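Local coordinates for protein endoglucanase A (Clostridium acetobutylicum, PDB 3IK2) that probably hydrolyses internal beta-1,4-glucosidic bonds of cellulose and related glucans, at residues His88-Ser91 with Leu92-Val96; Asp121-Ser125 with Ser126-Lys130; Asn233-Asn236 with Ser237-Asp240; Asn393-Gln396 with Ser397-Leu401. All coordinates share one frame; numbering follows the deposited sequence.

Contact 1 of 4, residues His88-Ser91 with Leu92-Val96; sequences HDKS and LAMGV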
loop_
_atom_site.group_PDB
_atom_site.type_symbol
_atom_site.label_atom_id
_atom_site.label_comp_id
_atom_site.label_asym_id
_atom_site.label_seq_id
_atom_site.Cartn_x
_atom_site.Cartn_y
_atom_site.Cartn_z
ATOM N N HIS A 88 5.691 14.874 6.689
ATOM C CA HIS A 88 7.051 14.459 6.285
ATOM C C HIS A 88 8.104 14.672 7.370
ATOM O O HIS A 88 9.069 13.917 7.448
ATOM C CB HIS A 88 7.503 15.095 4.966
ATOM C CG HIS A 88 8.803 14.528 4.454
ATOM N ND1 HIS A 88 8.990 13.183 4.227
ATOM C CD2 HIS A 88 9.972 15.126 4.124
ATOM C CE1 HIS A 88 10.223 12.973 3.803
ATOM N NE2 HIS A 88 10.836 14.140 3.717
ATOM N N ASP A 89 7.919 15.697 8.196
ATOM C CA ASP A 89 8.785 15.907 9.367
ATOM C C ASP A 89 8.760 14.707 10.313
ATOM O O ASP A 89 9.803 14.338 10.872
ATOM C CB ASP A 89 8.342 17.146 10.156
ATOM C CG ASP A 89 8.808 18.435 9.540
ATOM O OD1 ASP A 89 9.518 18.411 8.512
ATOM O OD2 ASP A 89 8.442 19.496 10.074
ATOM N N LYS A 90 7.560 14.133 10.511
ATOM C CA LYS A 90 7.396 12.963 11.356
ATOM C C LYS A 90 8.038 11.734 10.709
ATOM O O LYS A 90 8.697 10.973 11.387
ATOM C CB LYS A 90 5.921 12.732 11.683
ATOM C CG LYS A 90 5.680 11.874 12.937
ATOM C CD LYS A 90 4.153 11.752 13.203
ATOM C CE LYS A 90 3.798 10.663 14.218
ATOM N NZ LYS A 90 2.262 10.331 14.218
ATOM N N SER A 91 7.872 11.564 9.395
ATOM C CA SER A 91 8.589 10.516 8.661
ATOM C C SER A 91 10.080 10.599 8.954
ATOM O O SER A 91 10.698 9.601 9.252
ATOM C CB SER A 91 8.362 10.627 7.132
ATOM O OG SER A 91 7.109 10.091 6.735
ATOM N N LEU A 92 10.654 11.790 8.837
ATOM C CA LEU A 92 12.096 11.996 9.087
ATOM C C LEU A 92 12.533 11.735 10.549
ATOM O O LEU A 92 13.569 11.098 10.781
ATOM C CB LEU A 92 12.521 13.386 8.629
ATOM C CG LEU A 92 12.488 13.601 7.107
ATOM C CD1 LEU A 92 12.625 15.075 6.769
ATOM C CD2 LEU A 92 13.540 12.782 6.358
ATOM N N ALA A 93 11.733 12.211 11.502
ATOM C CA ALA A 93 11.952 11.963 12.913
ATOM C C ALA A 93 11.894 10.486 13.229
ATOM O O ALA A 93 12.567 10.061 14.135
ATOM C CB ALA A 93 10.923 12.697 13.751
ATOM N N MET A 94 11.058 9.718 12.520
ATOM C CA MET A 94 10.881 8.295 12.799
ATOM C C MET A 94 11.955 7.475 12.114
ATOM O O MET A 94 12.039 6.275 12.328
ATOM C CB MET A 94 9.526 7.795 12.300
ATOM C CG MET A 94 8.286 8.342 13.047
ATOM S SD MET A 94 6.741 7.788 12.254
ATOM C CE MET A 94 5.979 9.325 11.975
ATOM N N GLY A 95 12.749 8.102 11.258
ATOM C CA GLY A 95 13.694 7.336 10.424
ATOM C C GLY A 95 13.026 6.601 9.250
ATOM O O GLY A 95 13.614 5.671 8.694
ATOM N N VAL A 96 11.819 7.020 8.868
ATOM C CA VAL A 96 11.088 6.382 7.765
ATOM C C VAL A 96 11.603 6.904 6.424
ATOM O O VAL A 96 11.539 8.106 6.171
ATOM C CB VAL A 96 9.544 6.550 7.898
ATOM C CG1 VAL A 96 8.839 6.155 6.622
ATOM C CG2 VAL A 96 9.015 5.705 9.050
#

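Contact 2 of 4, residues Asp121-Ser125 with Ser126-Lys130; sequences DVAPS and SKWKK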
loop_
_atom_site.group_PDB
_atom_site.type_symbol
_atom_site.label_atom_id
_atom_site.label_comp_id
_atom_site.label_asym_id
_atom_site.label_seq_id
_atom_site.Cartn_x
_atom_site.Cartn_y
_atom_site.Cartn_z
ATOM N N ASP A 121 -23.760 23.939 -3.661
ATOM C CA ASP A 121 -22.392 24.444 -3.576
ATOM C C ASP A 121 -21.434 23.776 -4.568
ATOM O O ASP A 121 -20.209 24.019 -4.546
ATOM C CB ASP A 121 -21.855 24.316 -2.146
ATOM C CG ASP A 121 -22.565 25.234 -1.177
ATOM O OD1 ASP A 121 -22.955 26.333 -1.608
ATOM O OD2 ASP A 121 -22.739 24.844 0.013
ATOM N N VAL A 122 -21.988 22.949 -5.443
ATOM C CA VAL A 122 -21.202 22.293 -6.466
ATOM C C VAL A 122 -20.234 23.286 -7.139
ATOM O O VAL A 122 -20.586 24.445 -7.424
ATOM C CB VAL A 122 -22.122 21.519 -7.468
ATOM C CG1 VAL A 122 -23.190 22.436 -8.072
ATOM C CG2 VAL A 122 -21.312 20.829 -8.547
ATOM N N ALA A 123 -19.007 22.826 -7.358
ATOM C CA ALA A 123 -17.979 23.646 -7.999
ATOM C C ALA A 123 -18.303 23.871 -9.486
ATOM O O ALA A 123 -18.841 22.980 -10.138
ATOM C CB ALA A 123 -16.617 22.993 -7.836
ATOM N N PRO A 124 -17.967 25.055 -10.034
ATOM C CA PRO A 124 -17.350 26.232 -9.399
ATOM C C PRO A 124 -18.314 27.056 -8.526
ATOM O O PRO A 124 -19.475 27.248 -8.891
ATOM C CB PRO A 124 -16.895 27.062 -10.600
ATOM C CG PRO A 124 -17.893 26.705 -11.708
ATOM C CD PRO A 124 -18.180 25.252 -11.491
ATOM N N SER A 125 -17.813 27.537 -7.389
ATOM C CA SER A 125 -18.568 28.380 -6.458
ATOM C C SER A 125 -17.586 28.976 -5.448
ATOM O O SER A 125 -16.407 28.619 -5.455
ATOM C CB SER A 125 -19.669 27.589 -5.738
ATOM O OG SER A 125 -19.148 26.784 -4.685
ATOM N N SER A 126 -18.061 29.885 -4.593
ATOM C CA SER A 126 -17.215 30.567 -3.607
ATOM C C SER A 126 -16.616 29.593 -2.588
ATOM O O SER A 126 -15.721 29.962 -1.801
ATOM C CB SER A 126 -18.030 31.640 -2.883
ATOM O OG SER A 126 -19.054 31.046 -2.108
ATOM N N LYS A 127 -17.120 28.363 -2.611
ATOM C CA LYS A 127 -16.716 27.301 -1.685
ATOM C C LYS A 127 -15.460 26.535 -2.156
ATOM O O LYS A 127 -14.894 25.741 -1.396
ATOM C CB LYS A 127 -17.873 26.314 -1.511
ATOM C CG LYS A 127 -18.717 26.543 -0.260
ATOM C CD LYS A 127 -19.660 27.692 -0.423
ATOM C CE LYS A 127 -20.016 28.316 0.899
ATOM N NZ LYS A 127 -20.215 27.366 2.009
ATOM N N TRP A 128 -15.039 26.803 -3.396
ATOM C CA TRP A 128 -14.004 26.062 -4.090
ATOM C C TRP A 128 -12.969 26.966 -4.761
ATOM O O TRP A 128 -13.299 28.028 -5.334
ATOM C CB TRP A 128 -14.657 25.160 -5.140
ATOM C CG TRP A 128 -15.619 24.168 -4.511
ATOM C CD1 TRP A 128 -16.986 24.238 -4.499
ATOM C CD2 TRP A 128 -15.277 22.994 -3.757
ATOM N NE1 TRP A 128 -17.515 23.182 -3.780
ATOM C CE2 TRP A 128 -16.494 22.396 -3.328
ATOM C CE3 TRP A 128 -14.067 22.396 -3.390
ATOM C CZ2 TRP A 128 -16.534 21.205 -2.570
ATOM C CZ3 TRP A 128 -14.110 21.207 -2.597
ATOM C CH2 TRP A 128 -15.335 20.637 -2.208
ATOM N N LYS A 129 -11.709 26.554 -4.665
ATOM C CA LYS A 129 -10.636 27.110 -5.484
ATOM C C LYS A 129 -10.345 26.143 -6.627
ATOM O O LYS A 129 -10.373 24.927 -6.443
ATOM C CB LYS A 129 -9.375 27.323 -4.640
ATOM C CG LYS A 129 -9.546 28.284 -3.460
ATOM C CD LYS A 129 -9.833 29.752 -3.882
ATOM C CE LYS A 129 -10.046 30.660 -2.654
ATOM N NZ LYS A 129 -10.338 32.112 -2.963
ATOM N N LYS A 130 -10.116 26.680 -7.818
ATOM C CA LYS A 130 -9.724 25.894 -8.987
ATOM C C LYS A 130 -8.283 25.386 -8.879
ATOM O O LYS A 130 -7.360 26.183 -8.647
ATOM C CB LYS A 130 -9.743 26.816 -10.214
ATOM C CG LYS A 130 -10.789 26.608 -11.242
ATOM C CD LYS A 130 -10.661 25.254 -11.916
ATOM C CE LYS A 130 -11.082 25.284 -13.394
ATOM N NZ LYS A 130 -9.893 24.977 -14.244
HETATM O O HOH W 1 -14.864 27.187 -7.665
#

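Contact 3 of 4, residues Asn233-Asn236 with Ser237-Asp240; sequences NDFN and SSPD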
loop_
_atom_site.group_PDB
_atom_site.type_symbol
_atom_site.label_atom_id
_atom_site.label_comp_id
_atom_site.label_asym_id
_atom_site.label_seq_id
_atom_site.Cartn_x
_atom_site.Cartn_y
_atom_site.Cartn_z
ATOM N N ASN A 233 -10.846 -2.815 -14.184
ATOM C CA ASN A 233 -11.491 -3.618 -15.212
ATOM C C ASN A 233 -11.915 -2.689 -16.346
ATOM O O ASN A 233 -11.310 -2.697 -17.430
ATOM C CB ASN A 233 -12.648 -4.417 -14.552
ATOM C CG ASN A 233 -13.452 -5.296 -15.531
ATOM O OD1 ASN A 233 -14.557 -5.767 -15.187
ATOM N ND2 ASN A 233 -12.922 -5.523 -16.715
ATOM N N ASP A 234 -12.903 -1.839 -16.074
ATOM C CA ASP A 234 -13.441 -0.936 -17.083
ATOM C C ASP A 234 -13.553 0.496 -16.567
ATOM O O ASP A 234 -14.404 1.278 -17.003
ATOM C CB ASP A 234 -14.782 -1.471 -17.627
ATOM C CG ASP A 234 -15.853 -1.651 -16.559
ATOM O OD1 ASP A 234 -16.958 -2.097 -16.913
ATOM O OD2 ASP A 234 -15.628 -1.374 -15.364
ATOM N N PHE A 235 -12.628 0.844 -15.665
ATOM C CA PHE A 235 -12.597 2.161 -14.993
ATOM C C PHE A 235 -13.958 2.531 -14.397
ATOM O O PHE A 235 -14.444 3.668 -14.547
ATOM C CB PHE A 235 -12.023 3.246 -15.912
ATOM C CG PHE A 235 -11.500 4.474 -15.173
ATOM C CD1 PHE A 235 -10.648 4.343 -14.070
ATOM C CD2 PHE A 235 -11.870 5.747 -15.580
ATOM C CE1 PHE A 235 -10.141 5.479 -13.396
ATOM C CE2 PHE A 235 -11.391 6.889 -14.902
ATOM C CZ PHE A 235 -10.537 6.751 -13.807
ATOM N N ASN A 236 -14.556 1.545 -13.706
ATOM C CA ASN A 236 -15.845 1.688 -13.008
ATOM C C ASN A 236 -16.987 2.092 -13.979
ATOM O O ASN A 236 -17.651 3.135 -13.803
ATOM C CB ASN A 236 -15.692 2.697 -11.851
ATOM C CG ASN A 236 -16.824 2.613 -10.827
ATOM O OD1 ASN A 236 -17.411 1.558 -10.628
ATOM N ND2 ASN A 236 -17.107 3.725 -10.154
ATOM N N SER A 237 -17.183 1.270 -15.012
ATOM C CA SER A 237 -18.126 1.541 -16.100
ATOM C C SER A 237 -18.003 2.968 -16.654
ATOM O O SER A 237 -18.971 3.721 -16.745
ATOM C CB SER A 237 -19.568 1.237 -15.691
ATOM O OG SER A 237 -19.606 0.152 -14.803
ATOM N N SER A 238 -16.782 3.325 -17.022
ATOM C CA SER A 238 -16.516 4.626 -17.593
ATOM C C SER A 238 -17.305 4.792 -18.896
ATOM O O SER A 238 -17.342 3.861 -19.715
ATOM C CB SER A 238 -15.019 4.772 -17.822
ATOM O OG SER A 238 -14.696 6.097 -18.181
ATOM N N PRO A 239 -17.964 5.965 -19.087
ATOM C CA PRO A 239 -18.746 6.178 -20.305
ATOM C C PRO A 239 -17.937 6.040 -21.602
ATOM O O PRO A 239 -18.506 5.631 -22.609
ATOM C CB PRO A 239 -19.304 7.608 -20.134
ATOM C CG PRO A 239 -18.470 8.233 -19.030
ATOM C CD PRO A 239 -18.065 7.108 -18.157
ATOM N N ASP A 240 -16.640 6.367 -21.591
ATOM C CA ASP A 240 -15.831 6.236 -22.802
ATOM C C ASP A 240 -15.062 4.899 -22.933
ATOM O O ASP A 240 -14.344 4.704 -23.904
ATOM C CB ASP A 240 -14.874 7.428 -22.961
ATOM C CG ASP A 240 -13.753 7.443 -21.913
ATOM O OD1 ASP A 240 -13.966 7.026 -20.785
ATOM O OD2 ASP A 240 -12.653 7.920 -22.210
HETATM O O HOH W 2 -19.264 -2.380 -15.529
#

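Contact 4 of 4, residues Asn393-Gln396 with Ser397-Leu401; sequences NYVQ and SAFNL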
loop_
_atom_site.group_PDB
_atom_site.type_symbol
_atom_site.label_atom_id
_atom_site.label_comp_id
_atom_site.label_asym_id
_atom_site.label_seq_id
_atom_site.Cartn_x
_atom_site.Cartn_y
_atom_site.Cartn_z
ATOM N N ASN A 393 -4.058 -4.315 17.133
ATOM C CA ASN A 393 -2.906 -4.918 17.822
ATOM C C ASN A 393 -2.297 -6.100 17.079
ATOM O O ASN A 393 -1.092 -6.300 17.108
ATOM C CB ASN A 393 -3.232 -5.302 19.301
ATOM C CG ASN A 393 -4.443 -6.250 19.425
ATOM O OD1 ASN A 393 -5.486 -6.006 18.824
ATOM N ND2 ASN A 393 -4.308 -7.310 20.230
ATOM N N TYR A 394 -3.116 -6.904 16.421
ATOM C CA TYR A 394 -2.559 -8.004 15.617
ATOM C C TYR A 394 -1.973 -7.568 14.269
ATOM O O TYR A 394 -1.031 -8.165 13.797
ATOM C CB TYR A 394 -3.572 -9.134 15.435
ATOM C CG TYR A 394 -3.610 -10.117 16.595
ATOM C CD1 TYR A 394 -2.771 -11.245 16.620
ATOM C CD2 TYR A 394 -4.498 -9.928 17.662
ATOM C CE1 TYR A 394 -2.812 -12.155 17.684
ATOM C CE2 TYR A 394 -4.555 -10.828 18.721
ATOM C CZ TYR A 394 -3.715 -11.939 18.734
ATOM O OH TYR A 394 -3.783 -12.820 19.810
ATOM N N VAL A 395 -2.532 -6.521 13.659
ATOM C CA VAL A 395 -1.887 -5.870 12.531
ATOM C C VAL A 395 -0.497 -5.363 12.959
ATOM O O VAL A 395 0.503 -5.568 12.255
ATOM C CB VAL A 395 -2.758 -4.729 11.916
ATOM C CG1 VAL A 395 -1.893 -3.791 11.014
ATOM C CG2 VAL A 395 -3.934 -5.318 11.119
ATOM N N GLN A 396 -0.417 -4.734 14.127
ATOM C CA GLN A 396 0.882 -4.246 14.569
ATOM C C GLN A 396 1.843 -5.410 14.786
ATOM O O GLN A 396 3.002 -5.314 14.414
ATOM C CB GLN A 396 0.748 -3.397 15.837
ATOM C CG GLN A 396 -0.076 -2.161 15.637
ATOM C CD GLN A 396 0.082 -1.167 16.774
ATOM O OE1 GLN A 396 1.183 -0.952 17.259
ATOM N NE2 GLN A 396 -1.008 -0.520 17.159
ATOM N N SER A 397 1.361 -6.529 15.335
ATOM C CA SER A 397 2.230 -7.719 15.493
ATOM C C SER A 397 2.842 -8.186 14.170
ATOM O O SER A 397 3.988 -8.592 14.142
ATOM C CB SER A 397 1.502 -8.914 16.098
ATOM O OG SER A 397 0.688 -8.560 17.173
ATOM N N ALA A 398 2.048 -8.186 13.103
ATOM C CA ALA A 398 2.512 -8.617 11.789
ATOM C C ALA A 398 3.650 -7.746 11.311
ATOM O O ALA A 398 4.679 -8.273 10.889
ATOM C CB ALA A 398 1.368 -8.640 10.780
ATOM N N PHE A 399 3.493 -6.419 11.413
ATOM C CA PHE A 399 4.561 -5.496 11.064
ATOM C C PHE A 399 5.820 -5.739 11.910
ATOM O O PHE A 399 6.942 -5.782 11.388
ATOM C CB PHE A 399 4.096 -4.042 11.230
ATOM C CG PHE A 399 3.315 -3.500 10.056
ATOM C CD1 PHE A 399 1.924 -3.654 9.983
ATOM C CD2 PHE A 399 3.971 -2.805 9.020
ATOM C CE1 PHE A 399 1.190 -3.133 8.885
ATOM C CE2 PHE A 399 3.234 -2.276 7.924
ATOM C CZ PHE A 399 1.855 -2.446 7.853
ATOM N N ASN A 400 5.643 -5.860 13.223
ATOM C CA ASN A 400 6.768 -6.165 14.125
ATOM C C ASN A 400 7.375 -7.536 13.896
ATOM O O ASN A 400 8.564 -7.730 14.122
ATOM C CB ASN A 400 6.356 -6.022 15.590
ATOM C CG ASN A 400 6.156 -4.598 15.968
ATOM O OD1 ASN A 400 6.820 -3.727 15.410
ATOM N ND2 ASN A 400 5.225 -4.330 16.887
ATOM N N LEU A 401 6.573 -8.489 13.435
ATOM C CA LEU A 401 7.116 -9.810 13.144
ATOM C C LEU A 401 8.200 -9.737 12.080
ATOM O O LEU A 401 9.156 -10.486 12.120
ATOM C CB LEU A 401 6.027 -10.803 12.719
ATOM C CG LEU A 401 6.520 -12.255 12.600
ATOM C CD1 LEU A 401 6.869 -12.815 13.976
ATOM C CD2 LEU A 401 5.523 -13.156 11.862
#

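Contact 1 of 4, residues His88-Ser91 with Leu92-Val96
A Schellman motif ends helix 82-93 here, its closing turn running from Ser91 to Val96, while Leu92, within that turn, lies over the ring of His88 one turn earlier. At the helix end the carbonyl of Ser91 is the focus. Val96 N donates to Ser91 O at 2.8 Å, the outer of the motif's two bonds; the inner one runs from Gly95 N to Leu92 O at 3.1 Å. Met94 N adds a weak bond to Ser91 O and also serves Lys90 O at 2.9 Å, dividing its hydrogen between two carbonyls. Gly95, with phi at 76°, turns the chain out of the helix, and Val96 then brings its CB back to 3.5 Å from Ser91 O. Toward the preceding turn, the Leu92 CG methine sits over one face of the imidazole, 4.1 Å from the ring centroid and displaced toward the rim, a CH-pi contact. Its CD1 methyl lies 3.7 Å from His88 NE2. The imidazole reaches this position because His88 CG is trans to the backbone N (chi1 -172°), which leans the ring toward Leu92, four residues on. Both ring nitrogens are engaged outside the segment, ND1 with Ser99 OG and NE2 with Lys170 O, so the ring is fixed in rotation as well as covered by Leu92. Through His88 and through Ser91 OG, bonded to Arg35 and Ser99, helix 82-93 is fastened to the barrel strands 34-37 and 99-103, while Lys90 reaches the loop at Asp26 with a salt bridge. Arg35 also touches Lys90, Met94 and Val96 as the chain turns toward strand 99-103.

Contact 2 of 4, residues Asp121-Ser125 with Ser126-Lys130
Asp121 O is approached by two donors, the indole NE1 of Trp128 at 2.9 Å and the hydroxyl OG of Ser125 at 3.0 Å. The indole bond is weak and bent, 128° at the hydrogen, although the oxygen lies in the ring plane at its edge; the hydroxyl comes in from above the carbonyl plane. Ser125 OG faces this carbonyl with chi1 at 78°, between its own N and carbonyl carbon, and from there it also accepts a weak bond from Lys127 N at 3.3 Å. One hydroxyl therefore links the loop carbonyl to the turn that follows. The Ala123 methyl covers one face of the indole, with CB 3.9 Å from the centroid of the five-membered ring in a CH-pi contact, so the pyrrole part is held at its edge by polar groups and over a face by carbon. The aliphatic CD of Lys127 passes 3.8 Å from Asp121 OD1, but the charged ends lie beyond salt-bridge range and turn to other partners, Asp121 OD2 to Ala118 N and Lys127 NZ to Ser114 OG. A water accepts from Ser125 N and donates to Trp128 O, bridging the two ends of the turn. Trp128 N bonds to Ser125 O at 3.1 Å, which completes a type I beta turn leading into strand 128-132, the central strand of a small three-stranded sheet outside the barrel.

Contact 3 of 4, residues Asn233-Asn236 with Ser237-Asp240
Helix 229-234 gives way to a left-handed alpha-turn in which Asp234 grips the two serines that follow, Ser237 with its side chain and Ser238 with its carbonyl. Ser237 N points at Asp234 OD2 from 3.1 Å, an almost straight bond (173°) that meets the carboxylate from well above its plane. Ser238 N donates to Asp234 O, also at 3.1 Å. The carboxylate comes within range because chi1 of Asp234 is 59°, with CG lodged between N and the carbonyl carbon and curled back over the turn. A water extends the same link, donating to Asp234 OD1 at 2.7 Å and bonding to Ser237 OG. Three successive residues, Phe235, Asn236 and Ser237, have positive phi, and this left-handed run folds the backbone round the aspartate. Ser238 OG, bonded to Thr196 O, stands at the edge of the Phe235 ring, in its plane and 3.9 Å from CD2; the ring itself stacks on Phe251 and packs against helix 198-215. Asn236 reaches back to Ser230 in the first turn of the helix. The N-H and the water would partly offset the negative charge of Asp234, and the N-H bond probably helps to hold the left-handed turn.

Contact 4 of 4, residues Asn393-Gln396 with Ser397-Leu401
Val395 and Phe399 lie side by side on one flank of helix 393-403, their side chains pointing the same way, and the valine methyl CG1 rests 3.8 Å from Phe399 CE1. The phenyl ring stands with its edge toward the helix backbone: Val395 O lies in the ring plane, 3.3 Å from Phe399 CD1, while the same carbonyl receives Phe399 N at 3.2 Å in a nearly linear bond. With CG trans to the carbonyl carbon (chi1 -83°), the ring is carried back along the helix over the preceding turn, where it meets the valine. This pair faces the barrel, both residues touching Tyr384 of strand 379-384, and Phe399 also meets the ring of Phe27 with their planes inclined. The helix follows the eighth strand of the TIM-like barrel and lies between it and the mixed beta-sheet domain built from strand 2-15 and the C-terminal strands. On another flank the Ser397 hydroxyl folds back beside its own N (chi1 -44°), and OG comes to 2.9 Å from Asn393 O, which already accepts Ser397 N at 3.0 Å. Ser479 O is a second partner of the hydroxyl. Tyr394, directed toward strand 468-475, is held at its OH by Asp475 O. On a third flank, Asn400 N bonds to Gln396 O at 2.9 Å, and the Asn400 side chain lies beyond the oxygen, its CG 3.6 Å from Gln396 O. Gln396 NE2 bonds to Asn392 OD1 just before the helix and to Ser28 OG, and its OE1 accepts from Asn29 N; Asn400 grips Asn29 and Lys31.

Overall arrangement
The four contacts are local turns and helix segments spread over a TIM-like barrel and its flanking parts, and none touches another. Contacts 1 and 4 are the closest pair, with centres about 20 Å apart and nearest atoms about 10 Å apart; both reach the loop after strand 22-23, contact 1 through Asp26 and contact 4 through Asn29. Contact 4 looks toward the mixed beta-sheet domain, whereas contacts 2 and 3 lie on the other side of the chain's centre, about 43 and 37 Å from it between centres. The Trp128 side chain of contact 2 is about 12 Å from the calcium ion, which is bound by Glu48, Asp144, Asp147 and Ser149; Lys129 reaches Asp147 O.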